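Local atomic coordinates of putative deoxyribonuclease yjjV (Escherichia coli, PDB entry 1ZZM), a protein that is probably a metal-dependent hydrolase of the TatD family, acting on ester bonds with two divalent metal cations bound per subunit. Residues 178-186 with 210-218; 191-202 with 233-244. All coordinates share one frame; numbering follows the deposited sequence.

Contact 1. Residues 178-186 with 210-218; sequences VGGTITYPR and DMPLNGFQG
Two loops that follow strands 175-178 and 202-204 of the parallel sheet meet here, and Thr-183 and Tyr-184 of the first grip the backbone of 212-214 in the second. Thr-183 OG1 accepts a nearly straight bond from Asn-214 N (2.9 Å, 171°). Its chi1 of 66° sets OG1 between the backbone N and the carbonyl carbon, where it also donates to Gly-180 O in the carbonyl plane. Gly-180 O takes Thr-183 N as well, which closes the 3-10 turn 180-183. The amide of Asn-214 returns the contact: ND2 donates to Thr-183 O at 3.0 Å, with that oxygen in the amide plane.

Tyr-184 reaches along the second loop. Its OH donates to Pro-212 O at 2.7 Å, from above the carbonyl plane. Asn-214 CB lies over one ring face, 3.9 Å from the Tyr-184 ring centroid, a CH-pi contact. The Asn-214 amide runs almost parallel to the ring, 14° apart. Gln-217 OE1 sits at the ring edge, its amide turned steeply to the ring.

The loops lie at the C-terminal ends of the strands, the active-site side of a TIM-barrel-type metallo-dependent hydrolase. The side chain of Met-211 packs near the metal ligands Asp-207 and His-157, and its CE meets Thr-181 OG1 at 3.4 Å. A water bridges Gly-180 N and Met-211 O. Leu-213 lays CD1 on Gly-180 CA (3.9 Å), while its CG and CD2 meet Thr-183 CG2.

Contact 2. Residues 191-202 with 233-244; sequences RDVIAKLPLASL and LCELRREPADEI
Bends at chi2 (-67°) and chi3 (-61°) fold the Arg-237 side chain over toward 194-199 and bring its guanidinium to the end of helix 190-196. NH1 donates to Ile-194 O (2.8 Å) and to Leu-197 O (2.6 Å), both near the guanidinium plane. NH2 adds a weak bond to Leu-197 O. On the other edge, NE and NH2 hold Glu-239 OE1 and OE2 side-on in a salt bridge, each bond at 168°. Glu-239 thus probably balances the charge and fixes the rotation of the group. Replacing Arg-237 by alanine removes the guanidinium; the carbonyls of Ile-194 and Leu-197 would probably lose these donors, and Glu-239 its charge partner.

These bonds tie the last turn of helix 190-196 and the residues just after it to the link between helices 226-236 and 241-256, on the outside of the barrel-type fold. Next to them helices 190-196 and 226-236 pack through Leu-236. Its CD2 lies over the centre of one face of the Arg-191 guanidinium, 3.6 Å from Arg-191 CZ, while Arg-191 NH1 bonds Ile-182 O. Deeper in, Ile-194 CG2 presses on Leu-233 CD1 at a tight 3.4 Å. Leu-199 points toward 233-244, its CD2 at 3.9 Å from Glu-239 CG and its CD1 against Ile-244 CG2. One water donates to Ala-195 O and is bonded only weakly to Leu-236 O and Arg-238 N. A second is held by Leu-199 N and weakly by Glu-239 OE2.

From the N terminus the chain runs through strand 175-178 into 178-186, then helix 190-196 and the turn 197-201 to strand 202-204. It next enters 210-218, then helices 226-236 and 241-256. Contact 1 closes the loop from 186 to 210. Contact 2 closes the one from 202 to 233. Their segments alternate along the chain, so the two closures cross. Contact 1 joins loops beyond the C-terminal strand ends, near the metals; contact 2 joins helices outside the sheet. Their centres are about 17 Å apart, yet they touch: Ile-182 packs on Ile-194, Val-178 CG2 also meets Ile-194, and Pro-185 lies against Arg-191.

Contact 1. Residues 178-186 with 210-218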
loop_
_atom_site.group_PDB
_atom_site.type_symbol
_atom_site.label_atom_id
_atom_site.label_comp_id
_atom_site.label_asym_id
_atom_site.label_seq_id
_atom_site.Cartn_x
_atom_site.Cartn_y
_atom_site.Cartn_z
ATOM N N VAL A 178 3.067 7.182 -2.012
ATOM C CA VAL A 178 2.916 8.590 -1.651
ATOM C C VAL A 178 1.479 8.835 -1.211
ATOM O O VAL A 178 0.546 8.727 -2.024
ATOM C CB VAL A 178 3.204 9.543 -2.847
ATOM C CG1 VAL A 178 3.150 10.983 -2.368
ATOM C CG2 VAL A 178 4.579 9.270 -3.443
ATOM N N GLY A 179 1.332 9.187 0.063
ATOM C CA GLY A 179 0.033 9.449 0.647
ATOM C C GLY A 179 -0.003 10.758 1.431
ATOM O O GLY A 179 0.838 11.652 1.225
ATOM N N GLY A 180 -0.941 10.839 2.367
ATOM C CA GLY A 180 -1.169 12.052 3.151
ATOM C C GLY A 180 0.004 12.673 3.873
ATOM O O GLY A 180 -0.039 13.858 4.258
ATOM N N THR A 181 1.061 11.887 4.050
ATOM C CA THR A 181 2.251 12.374 4.732
ATOM C C THR A 181 2.816 13.617 4.063
ATOM O O THR A 181 3.337 14.514 4.746
ATOM C CB THR A 181 3.359 11.311 4.751
ATOM O OG1 THR A 181 2.893 10.153 5.454
ATOM C CG2 THR A 181 4.632 11.871 5.426
ATOM N N ILE A 182 2.712 13.701 2.737
ATOM C CA ILE A 182 3.293 14.856 2.074
ATOM C C ILE A 182 2.502 16.149 2.227
ATOM O O ILE A 182 2.950 17.184 1.750
ATOM C CB ILE A 182 3.546 14.625 0.563
ATOM C CG1 ILE A 182 2.250 14.335 -0.207
ATOM C CG2 ILE A 182 4.534 13.474 0.390
ATOM C CD1 ILE A 182 1.143 15.324 -0.007
ATOM N N THR A 183 1.331 16.085 2.867
ATOM C CA THR A 183 0.523 17.297 3.038
ATOM C C THR A 183 0.842 18.037 4.325
ATOM O O THR A 183 0.240 19.086 4.600
ATOM C CB THR A 183 -1.002 17.022 3.024
ATOM O OG1 THR A 183 -1.358 16.238 4.163
ATOM C CG2 THR A 183 -1.415 16.314 1.747
ATOM N N TYR A 184 1.788 17.496 5.097
ATOM C CA TYR A 184 2.224 18.071 6.372
ATOM C C TYR A 184 3.690 18.532 6.310
ATOM O O TYR A 184 4.574 17.869 6.846
ATOM C CB TYR A 184 2.111 17.010 7.474
ATOM C CG TYR A 184 0.694 16.546 7.764
ATOM C CD1 TYR A 184 -0.123 17.272 8.619
ATOM C CD2 TYR A 184 0.191 15.359 7.222
ATOM C CE1 TYR A 184 -1.400 16.831 8.948
ATOM C CE2 TYR A 184 -1.098 14.907 7.539
ATOM C CZ TYR A 184 -1.881 15.654 8.413
ATOM O OH TYR A 184 -3.120 15.226 8.814
ATOM N N PRO A 185 3.964 19.698 5.716
ATOM C CA PRO A 185 5.374 20.123 5.650
ATOM C C PRO A 185 6.139 20.282 6.966
ATOM O O PRO A 185 7.378 20.144 7.008
ATOM C CB PRO A 185 5.315 21.420 4.836
ATOM C CG PRO A 185 3.940 21.933 5.077
ATOM C CD PRO A 185 3.060 20.701 5.125
ATOM N N ARG A 186 5.422 20.529 8.050
ATOM C CA ARG A 186 6.098 20.724 9.318
ATOM C C ARG A 186 6.266 19.439 10.126
ATOM O O ARG A 186 6.893 19.452 11.177
ATOM C CB ARG A 186 5.335 21.776 10.139
ATOM C CG ARG A 186 5.119 23.101 9.386
ATOM C CD ARG A 186 4.123 24.038 10.112
ATOM N NE ARG A 186 4.598 24.451 11.433
ATOM C CZ ARG A 186 3.965 25.317 12.217
ATOM N NH1 ARG A 186 2.820 25.869 11.823
ATOM N NH2 ARG A 186 4.476 25.638 13.401
ATOM N N ASP A 210 -7.131 5.518 7.522
ATOM C CA ASP A 210 -6.089 6.155 8.351
ATOM C C ASP A 210 -5.329 7.227 7.559
ATOM O O ASP A 210 -5.671 7.493 6.399
ATOM C CB ASP A 210 -5.118 5.093 8.883
ATOM C CG ASP A 210 -5.819 4.030 9.735
ATOM O OD1 ASP A 210 -6.871 4.334 10.353
ATOM O OD2 ASP A 210 -5.308 2.888 9.810
ATOM N N MET A 211 -4.321 7.837 8.194
ATOM C CA MET A 211 -3.492 8.880 7.575
ATOM C C MET A 211 -4.285 10.056 6.952
ATOM O O MET A 211 -4.113 10.397 5.781
ATOM C CB MET A 211 -2.542 8.219 6.537
ATOM C CG MET A 211 -1.606 7.103 7.154
ATOM S SD MET A 211 -0.330 6.239 6.070
ATOM C CE MET A 211 1.059 7.388 6.180
ATOM N N PRO A 212 -5.169 10.709 7.743
ATOM C CA PRO A 212 -5.964 11.842 7.237
ATOM C C PRO A 212 -5.058 12.949 6.709
ATOM O O PRO A 212 -3.968 13.160 7.249
ATOM C CB PRO A 212 -6.775 12.282 8.471
ATOM C CG PRO A 212 -5.918 11.855 9.623
ATOM C CD PRO A 212 -5.457 10.471 9.165
ATOM N N LEU A 213 -5.466 13.641 5.652
ATOM C CA LEU A 213 -4.606 14.706 5.129
ATOM C C LEU A 213 -4.693 15.980 5.989
ATOM O O LEU A 213 -5.652 16.176 6.763
ATOM C CB LEU A 213 -4.967 15.047 3.685
ATOM C CG LEU A 213 -4.447 14.146 2.558
ATOM C CD1 LEU A 213 -4.950 12.677 2.710
ATOM C CD2 LEU A 213 -4.888 14.734 1.253
ATOM N N ASN A 214 -3.683 16.835 5.835
ATOM C CA ASN A 214 -3.594 18.104 6.565
ATOM C C ASN A 214 -4.846 18.942 6.317
ATOM O O ASN A 214 -5.160 19.274 5.176
ATOM C CB ASN A 214 -2.355 18.895 6.114
ATOM C CG ASN A 214 -2.003 20.022 7.074
ATOM O OD1 ASN A 214 -2.764 20.315 7.986
ATOM N ND2 ASN A 214 -0.845 20.642 6.879
ATOM N N GLY A 215 -5.559 19.269 7.389
ATOM C CA GLY A 215 -6.766 20.070 7.249
ATOM C C GLY A 215 -8.028 19.229 7.240
ATOM O O GLY A 215 -9.142 19.766 7.128
ATOM N N PHE A 216 -7.852 17.912 7.359
ATOM C CA PHE A 216 -8.962 16.976 7.352
ATOM C C PHE A 216 -8.893 16.028 8.511
ATOM O O PHE A 216 -9.520 14.981 8.500
ATOM C CB PHE A 216 -8.976 16.179 6.043
ATOM C CG PHE A 216 -9.260 17.017 4.843
ATOM C CD1 PHE A 216 -8.241 17.716 4.208
ATOM C CD2 PHE A 216 -10.566 17.165 4.381
ATOM C CE1 PHE A 216 -8.514 18.551 3.134
ATOM C CE2 PHE A 216 -10.847 17.993 3.317
ATOM C CZ PHE A 216 -9.816 18.693 2.687
ATOM N N GLN A 217 -8.123 16.384 9.526
ATOM C CA GLN A 217 -8.008 15.530 10.695
ATOM C C GLN A 217 -9.328 15.544 11.476
ATOM O O GLN A 217 -10.132 16.475 11.342
ATOM C CB GLN A 217 -6.858 16.022 11.570
ATOM C CG GLN A 217 -5.508 15.776 10.938
ATOM C CD GLN A 217 -4.424 16.656 11.511
ATOM O OE1 GLN A 217 -4.322 17.842 11.170
ATOM N NE2 GLN A 217 -3.602 16.084 12.393
ATOM N N GLY A 218 -9.556 14.502 12.269
ATOM C CA GLY A 218 -10.788 14.426 13.041
ATOM C C GLY A 218 -11.912 13.621 12.400
ATOM O O GLY A 218 -12.955 13.429 13.021
HETATM O O HOH W 1 -3.172 9.545 3.192
#

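Contact 2. Residues 191-202 with 233-244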
loop_
_atom_site.group_PDB
_atom_site.type_symbol
_atom_site.label_atom_id
_atom_site.label_comp_id
_atom_site.label_asym_id
_atom_site.label_seq_id
_atom_site.Cartn_x
_atom_site.Cartn_y
_atom_site.Cartn_z
ATOM N N ARG A 191 8.509 15.420 2.277
ATOM C CA ARG A 191 8.195 16.112 1.032
ATOM C C ARG A 191 9.457 16.305 0.202
ATOM O O ARG A 191 9.424 16.166 -1.026
ATOM C CB ARG A 191 7.544 17.486 1.304
ATOM C CG ARG A 191 6.173 17.398 1.975
ATOM C CD ARG A 191 5.785 18.736 2.641
ATOM N NE ARG A 191 5.841 19.894 1.747
ATOM C CZ ARG A 191 4.900 20.226 0.860
ATOM N NH1 ARG A 191 3.814 19.486 0.725
ATOM N NH2 ARG A 191 5.028 21.322 0.115
ATOM N N ASP A 192 10.579 16.593 0.866
ATOM C CA ASP A 192 11.830 16.794 0.153
ATOM C C ASP A 192 12.317 15.491 -0.479
ATOM O O ASP A 192 12.915 15.508 -1.551
ATOM C CB ASP A 192 12.917 17.348 1.087
ATOM C CG ASP A 192 12.673 18.790 1.471
ATOM O OD1 ASP A 192 12.088 19.536 0.647
ATOM O OD2 ASP A 192 13.081 19.184 2.589
ATOM N N VAL A 193 12.052 14.365 0.188
ATOM C CA VAL A 193 12.458 13.051 -0.338
ATOM C C VAL A 193 11.650 12.759 -1.578
ATOM O O VAL A 193 12.190 12.451 -2.648
ATOM C CB VAL A 193 12.188 11.913 0.711
ATOM C CG1 VAL A 193 12.432 10.505 0.076
ATOM C CG2 VAL A 193 13.062 12.100 1.890
ATOM N N ILE A 194 10.332 12.896 -1.448
ATOM C CA ILE A 194 9.452 12.609 -2.572
ATOM C C ILE A 194 9.735 13.527 -3.759
ATOM O O ILE A 194 9.580 13.140 -4.911
ATOM C CB ILE A 194 7.985 12.723 -2.125
ATOM C CG1 ILE A 194 7.737 11.692 -1.040
ATOM C CG2 ILE A 194 7.038 12.481 -3.285
ATOM C CD1 ILE A 194 8.083 10.253 -1.414
ATOM N N ALA A 195 10.174 14.746 -3.481
ATOM C CA ALA A 195 10.506 15.663 -4.565
ATOM C C ALA A 195 11.736 15.184 -5.335
ATOM O O ALA A 195 11.893 15.497 -6.508
ATOM C CB ALA A 195 10.773 17.069 -3.995
ATOM N N LYS A 196 12.596 14.412 -4.699
ATOM C CA LYS A 196 13.823 13.970 -5.358
ATOM C C LYS A 196 13.837 12.584 -5.992
ATOM O O LYS A 196 14.661 12.316 -6.874
ATOM C CB LYS A 196 14.988 14.059 -4.386
ATOM C CG LYS A 196 15.115 15.410 -3.718
ATOM C CD LYS A 196 16.179 15.375 -2.633
ATOM C CE LYS A 196 16.150 16.650 -1.790
ATOM N NZ LYS A 196 17.146 16.588 -0.682
ATOM N N LEU A 197 12.959 11.699 -5.545
ATOM C CA LEU A 197 12.959 10.344 -6.109
ATOM C C LEU A 197 12.588 10.327 -7.589
ATOM O O LEU A 197 11.914 11.227 -8.077
ATOM C CB LEU A 197 11.979 9.451 -5.329
ATOM C CG LEU A 197 12.272 9.255 -3.814
ATOM C CD1 LEU A 197 11.116 8.465 -3.129
ATOM C CD2 LEU A 197 13.601 8.505 -3.647
ATOM N N PRO A 198 13.044 9.294 -8.322
ATOM C CA PRO A 198 12.755 9.122 -9.757
ATOM C C PRO A 198 11.238 8.989 -9.872
ATOM O O PRO A 198 10.612 8.279 -9.074
ATOM C CB PRO A 198 13.396 7.793 -10.100
ATOM C CG PRO A 198 14.538 7.669 -9.093
ATOM C CD PRO A 198 13.965 8.264 -7.816
ATOM N N LEU A 199 10.650 9.636 -10.864
ATOM C CA LEU A 199 9.205 9.556 -11.027
ATOM C C LEU A 199 8.681 8.114 -11.174
ATOM O O LEU A 199 7.548 7.818 -10.783
ATOM C CB LEU A 199 8.777 10.359 -12.254
ATOM C CG LEU A 199 7.292 10.703 -12.378
ATOM C CD1 LEU A 199 6.792 11.321 -11.049
ATOM C CD2 LEU A 199 7.107 11.728 -13.517
ATOM N N ALA A 200 9.493 7.233 -11.756
ATOM C CA ALA A 200 9.073 5.855 -11.973
ATOM C C ALA A 200 9.004 5.086 -10.685
ATOM O O ALA A 200 8.501 3.968 -10.670
ATOM C CB ALA A 200 10.029 5.146 -12.938
ATOM N N SER A 201 9.488 5.664 -9.581
ATOM C CA SER A 201 9.434 4.890 -8.345
ATOM C C SER A 201 8.204 5.165 -7.461
ATOM O O SER A 201 8.005 4.485 -6.458
ATOM C CB SER A 201 10.679 5.159 -7.508
ATOM O OG SER A 201 10.567 6.387 -6.836
ATOM N N LEU A 202 7.387 6.131 -7.851
ATOM C CA LEU A 202 6.234 6.544 -7.050
ATOM C C LEU A 202 4.865 5.916 -7.349
ATOM O O LEU A 202 4.519 5.683 -8.496
ATOM C CB LEU A 202 6.069 8.062 -7.165
ATOM C CG LEU A 202 7.327 8.906 -6.930
ATOM C CD1 LEU A 202 6.956 10.397 -7.004
ATOM C CD2 LEU A 202 7.955 8.564 -5.574
ATOM N N LEU A 233 1.473 16.525 -4.598
ATOM C CA LEU A 233 2.657 15.933 -5.233
ATOM C C LEU A 233 3.082 16.795 -6.418
ATOM O O LEU A 233 4.265 16.953 -6.688
ATOM C CB LEU A 233 2.356 14.525 -5.735
ATOM C CG LEU A 233 3.497 13.794 -6.458
ATOM C CD1 LEU A 233 4.679 13.610 -5.520
ATOM C CD2 LEU A 233 2.985 12.405 -6.973
ATOM N N CYS A 234 2.113 17.346 -7.142
ATOM C CA CYS A 234 2.458 18.195 -8.277
ATOM C C CYS A 234 3.195 19.455 -7.823
ATOM O O CYS A 234 4.039 19.973 -8.549
ATOM C CB CYS A 234 1.216 18.603 -9.052
ATOM S SG CYS A 234 0.464 17.256 -9.943
ATOM N N GLU A 235 2.883 19.940 -6.628
ATOM C CA GLU A 235 3.538 21.142 -6.121
ATOM C C GLU A 235 4.992 20.835 -5.773
ATOM O O GLU A 235 5.854 21.712 -5.826
ATOM C CB GLU A 235 2.802 21.671 -4.879
ATOM C CG GLU A 235 1.438 22.303 -5.179
ATOM C CD GLU A 235 0.531 22.394 -3.952
ATOM O OE1 GLU A 235 1.014 22.212 -2.805
ATOM O OE2 GLU A 235 -0.681 22.654 -4.154
ATOM N N LEU A 236 5.261 19.587 -5.405
ATOM C CA LEU A 236 6.605 19.168 -5.040
ATOM C C LEU A 236 7.489 18.830 -6.223
ATOM O O LEU A 236 8.707 18.999 -6.181
ATOM C CB LEU A 236 6.553 17.918 -4.165
ATOM C CG LEU A 236 5.938 18.054 -2.785
ATOM C CD1 LEU A 236 5.864 16.687 -2.091
ATOM C CD2 LEU A 236 6.779 19.030 -2.017
ATOM N N ARG A 237 6.878 18.330 -7.280
ATOM C CA ARG A 237 7.642 17.903 -8.440
ATOM C C ARG A 237 7.860 18.963 -9.482
ATOM O O ARG A 237 7.112 19.931 -9.550
ATOM C CB ARG A 237 6.926 16.727 -9.101
ATOM C CG ARG A 237 6.691 15.567 -8.143
ATOM C CD ARG A 237 8.021 14.946 -7.740
ATOM N NE ARG A 237 8.742 14.412 -8.899
ATOM C CZ ARG A 237 9.671 13.459 -8.822
ATOM N NH1 ARG A 237 9.980 12.930 -7.635
ATOM N NH2 ARG A 237 10.302 13.047 -9.919
ATOM N N ARG A 238 8.868 18.751 -10.319
ATOM C CA ARG A 238 9.147 19.673 -11.418
ATOM C C ARG A 238 8.312 19.315 -12.653
ATOM O O ARG A 238 7.891 20.201 -13.387
ATOM C CB ARG A 238 10.637 19.636 -11.800
ATOM C CG ARG A 238 11.572 20.289 -10.790
ATOM C CD ARG A 238 11.311 21.787 -10.659
ATOM N NE ARG A 238 11.621 22.543 -11.878
ATOM C CZ ARG A 238 12.839 22.952 -12.231
ATOM N NH1 ARG A 238 13.888 22.684 -11.457
ATOM N NH2 ARG A 238 13.006 23.637 -13.362
ATOM N N GLU A 239 8.067 18.024 -12.878
ATOM C CA GLU A 239 7.302 17.583 -14.050
ATOM C C GLU A 239 5.882 18.122 -14.086
ATOM O O GLU A 239 5.286 18.402 -13.045
ATOM C CB GLU A 239 7.236 16.043 -14.127
ATOM C CG GLU A 239 8.579 15.313 -14.091
ATOM C CD GLU A 239 9.077 15.044 -12.669
ATOM O OE1 GLU A 239 8.506 15.578 -11.701
ATOM O OE2 GLU A 239 10.052 14.299 -12.503
ATOM N N PRO A 240 5.325 18.293 -15.291
ATOM C CA PRO A 240 3.957 18.800 -15.430
ATOM C C PRO A 240 3.022 17.755 -14.835
ATOM O O PRO A 240 3.357 16.570 -14.802
ATOM C CB PRO A 240 3.754 18.896 -16.941
ATOM C CG PRO A 240 5.147 18.922 -17.506
ATOM C CD PRO A 240 5.917 18.007 -16.608
ATOM N N ALA A 241 1.857 18.206 -14.388
ATOM C CA ALA A 241 0.857 17.335 -13.796
ATOM C C ALA A 241 0.439 16.175 -14.692
ATOM O O ALA A 241 0.236 15.067 -14.202
ATOM C CB ALA A 241 -0.380 18.149 -13.387
ATOM N N ASP A 242 0.298 16.401 -15.996
ATOM C CA ASP A 242 -0.111 15.300 -16.850
ATOM C C ASP A 242 0.957 14.220 -16.944
ATOM O O ASP A 242 0.639 13.036 -17.060
ATOM C CB ASP A 242 -0.533 15.815 -18.230
ATOM C CG ASP A 242 -2.027 16.167 -18.285
ATOM O OD1 ASP A 242 -2.531 16.851 -17.359
ATOM O OD2 ASP A 242 -2.708 15.758 -19.255
ATOM N N GLU A 243 2.224 14.615 -16.856
ATOM C CA GLU A 243 3.288 13.628 -16.916
ATOM C C GLU A 243 3.321 12.829 -15.598
ATOM O O GLU A 243 3.566 11.611 -15.595
ATOM C CB GLU A 243 4.637 14.304 -17.117
ATOM C CG GLU A 243 5.735 13.318 -17.477
ATOM C CD GLU A 243 7.116 13.868 -17.199
ATOM O OE1 GLU A 243 7.360 15.051 -17.507
ATOM O OE2 GLU A 243 7.957 13.111 -16.671
ATOM N N ILE A 244 3.096 13.517 -14.485
ATOM C CA ILE A 244 3.103 12.852 -13.190
ATOM C C ILE A 244 1.934 11.875 -13.096
ATOM O O ILE A 244 2.111 10.722 -12.706
ATOM C CB ILE A 244 2.993 13.867 -12.012
ATOM C CG1 ILE A 244 4.201 14.819 -12.025
ATOM C CG2 ILE A 244 2.907 13.095 -10.648
ATOM C CD1 ILE A 244 4.028 16.016 -11.042
HETATM O O HOH W 2 10.807 17.373 -8.164
HETATM O O HOH W 3 12.228 11.701 -12.238
#